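Local coordinates for protein 4-alpha-glucanotransferase (Corynebacterium glutamicum, PDB 5B68) that is an amylomaltase (disproportionating enzyme) family protein that has an N-terminal beta-sandwich domain and a TIM-barrel-type domain, at residues Asp32-Lys37 and Thr479-Arg484. Numbering follows the deposited sequence. Where two conformers were deposited one is given.
Sequences DDTLVK and TGTYIR
Thr34, in the first turn of the helix that starts at Asp32, faces the turn leading into strand 481-484, and the backbones come nearest at Thr34 and Thr479, whose CA atoms lie 6.4 Å apart. One hydrogen bond spans the gap: Thr34 OG1 gives its proton to the main-chain oxygen of Thr479, with 2.6 Å between OG1 and O. The hydroxyl meets that carbonyl in its plane and on a lone pair, at a C=O...OG1 angle of 141°. The torsion about CA-CB of Thr34 (chi1 -72°) sets OG1 beside its own backbone N and turns CG2 anti to that nitrogen, where the methyl reaches over the turn. There Thr34 CG2 lies 3.1 Å from Thr479 O and 4.0 Å from Thr481 CG2, the two threonine methyls meeting where their side chains cross at a slant. The hydroxyl of Thr481 is directed to a different part of the N-terminal region, bonding the backbone O of Ala17, while that of Thr479 bonds Ser476 O and Gln475 OE1. Along the helix, one turn links Lys37 to Asp33 by a salt bridge, NZ to OD2 at 2.7 Å, made on the syn side of the carboxylate. The strand is the edge of a four-stranded antiparallel sheet and lies next to 467-472: Thr481 and Ile483 pair with Val470 and Leu468, while Tyr482 and Arg484 bond with Ala17 and Gly15. The shared surface is small, 146 Å² in all, yet three of the four touching residues are buried. One short hydrogen bond on a lone pair gives the Thr479 carbonyl a partner and, with the methyl packing beside it, joins helix 32-41 to the edge of the sheet.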
loop_
_atom_site.group_PDB
_atom_site.type_symbol
_atom_site.label_atom_id
_atom_site.label_comp_id
_atom_site.label_asym_id
_atom_site.label_seq_id
_atom_site.Cartn_x
_atom_site.Cartn_y
_atom_site.Cartn_z
ATOM N N ASP A 32 -27.935 14.668 6.472
ATOM C CA ASP A 32 -28.823 13.525 6.373
ATOM C C ASP A 32 -28.566 12.791 5.055
ATOM O O ASP A 32 -28.540 11.561 5.029
ATOM C CB ASP A 32 -30.306 13.969 6.373
ATOM C CG ASP A 32 -30.823 14.446 7.729
ATOM O OD1 ASP A 32 -30.043 14.518 8.718
ATOM O OD2 ASP A 32 -32.059 14.745 7.784
ATOM N N ASP A 33 -28.440 13.561 3.966
ATOM C CA ASP A 33 -28.313 13.020 2.614
ATOM C C ASP A 33 -27.089 12.126 2.500
ATOM O O ASP A 33 -27.117 11.060 1.884
ATOM C CB ASP A 33 -28.189 14.172 1.563
ATOM C CG ASP A 33 -28.262 13.699 0.167
ATOM O OD1 ASP A 33 -29.298 13.143 -0.238
ATOM O OD2 ASP A 33 -27.263 13.823 -0.565
ATOM N N THR A 34 -26.011 12.568 3.100
ATOM C CA THR A 34 -24.742 11.805 3.079
ATOM C C THR A 34 -24.920 10.500 3.893
ATOM O O THR A 34 -24.469 9.447 3.475
ATOM C CB THR A 34 -23.585 12.659 3.618
ATOM O OG1 THR A 34 -23.264 13.677 2.634
ATOM C CG2 THR A 34 -22.360 11.748 3.948
ATOM N N LEU A 35 -25.547 10.595 5.058
ATOM C CA LEU A 35 -25.736 9.403 5.866
ATOM C C LEU A 35 -26.523 8.350 5.088
ATOM O O LEU A 35 -26.145 7.189 5.048
ATOM C CB LEU A 35 -26.444 9.726 7.164
ATOM C CG LEU A 35 -25.612 10.551 8.173
ATOM C CD1 LEU A 35 -26.469 10.889 9.394
ATOM C CD2 LEU A 35 -24.258 9.929 8.580
ATOM N N VAL A 36 -27.632 8.773 4.518
ATOM C CA VAL A 36 -28.460 7.872 3.747
ATOM C C VAL A 36 -27.692 7.278 2.594
ATOM O O VAL A 36 -27.828 6.059 2.331
ATOM C CB VAL A 36 -29.776 8.601 3.291
ATOM C CG1 VAL A 36 -30.548 7.777 2.306
ATOM C CG2 VAL A 36 -30.644 8.945 4.500
ATOM N N LYS A 37 -26.932 8.082 1.852
ATOM C CA LYS A 37 -26.256 7.545 0.650
ATOM C C LYS A 37 -25.110 6.575 1.035
ATOM O O LYS A 37 -24.888 5.594 0.372
ATOM C CB LYS A 37 -25.684 8.660 -0.219
ATOM C CG LYS A 37 -26.805 9.349 -0.965
ATOM C CD LYS A 37 -26.350 10.635 -1.614
ATOM C CE LYS A 37 -27.409 11.082 -2.622
ATOM N NZ LYS A 37 -27.154 12.533 -2.947
ATOM N N THR A 479 -18.885 16.460 0.892
ATOM C CA THR A 479 -20.050 15.671 1.211
ATOM C C THR A 479 -19.754 14.331 1.882
ATOM O O THR A 479 -20.687 13.599 2.152
ATOM C CB THR A 479 -20.955 15.433 -0.001
ATOM O OG1 THR A 479 -20.375 14.520 -0.952
ATOM C CG2 THR A 479 -21.233 16.804 -0.688
ATOM N N GLY A 480 -18.494 14.048 2.185
ATOM C CA GLY A 480 -18.156 12.748 2.738
ATOM C C GLY A 480 -18.235 12.659 4.240
ATOM O O GLY A 480 -18.630 13.603 4.980
ATOM N N THR A 481 -17.896 11.453 4.692
ATOM C CA THR A 481 -17.803 11.153 6.089
ATOM C C THR A 481 -16.880 9.943 6.297
ATOM O O THR A 481 -16.379 9.413 5.311
ATOM C CB THR A 481 -19.176 10.912 6.707
ATOM O OG1 THR A 481 -19.019 10.879 8.110
ATOM C CG2 THR A 481 -19.865 9.655 6.219
ATOM N N TYR A 482 -16.664 9.564 7.546
ATOM C CA TYR A 482 -15.818 8.451 7.896
ATOM C C TYR A 482 -16.635 7.188 8.058
ATOM O O TYR A 482 -17.711 7.223 8.593
ATOM C CB TYR A 482 -15.072 8.736 9.197
ATOM C CG TYR A 482 -13.903 9.642 8.987
ATOM C CD1 TYR A 482 -12.740 9.155 8.442
ATOM C CD2 TYR A 482 -13.982 10.996 9.258
ATOM C CE1 TYR A 482 -11.674 9.969 8.207
ATOM C CE2 TYR A 482 -12.914 11.824 9.023
ATOM C CZ TYR A 482 -11.763 11.299 8.497
ATOM O OH TYR A 482 -10.685 12.086 8.257
ATOM N N ILE A 483 -16.105 6.090 7.561
ATOM C CA ILE A 483 -16.610 4.755 7.923
ATOM C C ILE A 483 -15.541 4.051 8.697
ATOM O O ILE A 483 -14.373 4.088 8.328
ATOM C CB ILE A 483 -17.057 3.909 6.722
ATOM C CG1 ILE A 483 -15.963 3.761 5.681
ATOM C CG2 ILE A 483 -18.285 4.531 6.091
ATOM C CD1 ILE A 483 -16.426 2.826 4.542
ATOM N N ARG A 484 -15.949 3.427 9.788
ATOM C CA ARG A 484 -15.075 2.693 10.717
ATOM C C ARG A 484 -14.825 1.244 10.289
ATOM O O ARG A 484 -15.750 0.584 9.810
ATOM C CB ARG A 484 -15.753 2.754 12.110
ATOM C CG ARG A 484 -15.165 1.918 13.229
ATOM C CD ARG A 484 -15.495 2.399 14.651
ATOM N NE ARG A 484 -16.888 2.718 14.998
ATOM C CZ ARG A 484 -17.881 1.845 15.027
ATOM N NH1 ARG A 484 -17.665 0.597 14.668
ATOM N NH2 ARG A 484 -19.081 2.235 15.408
#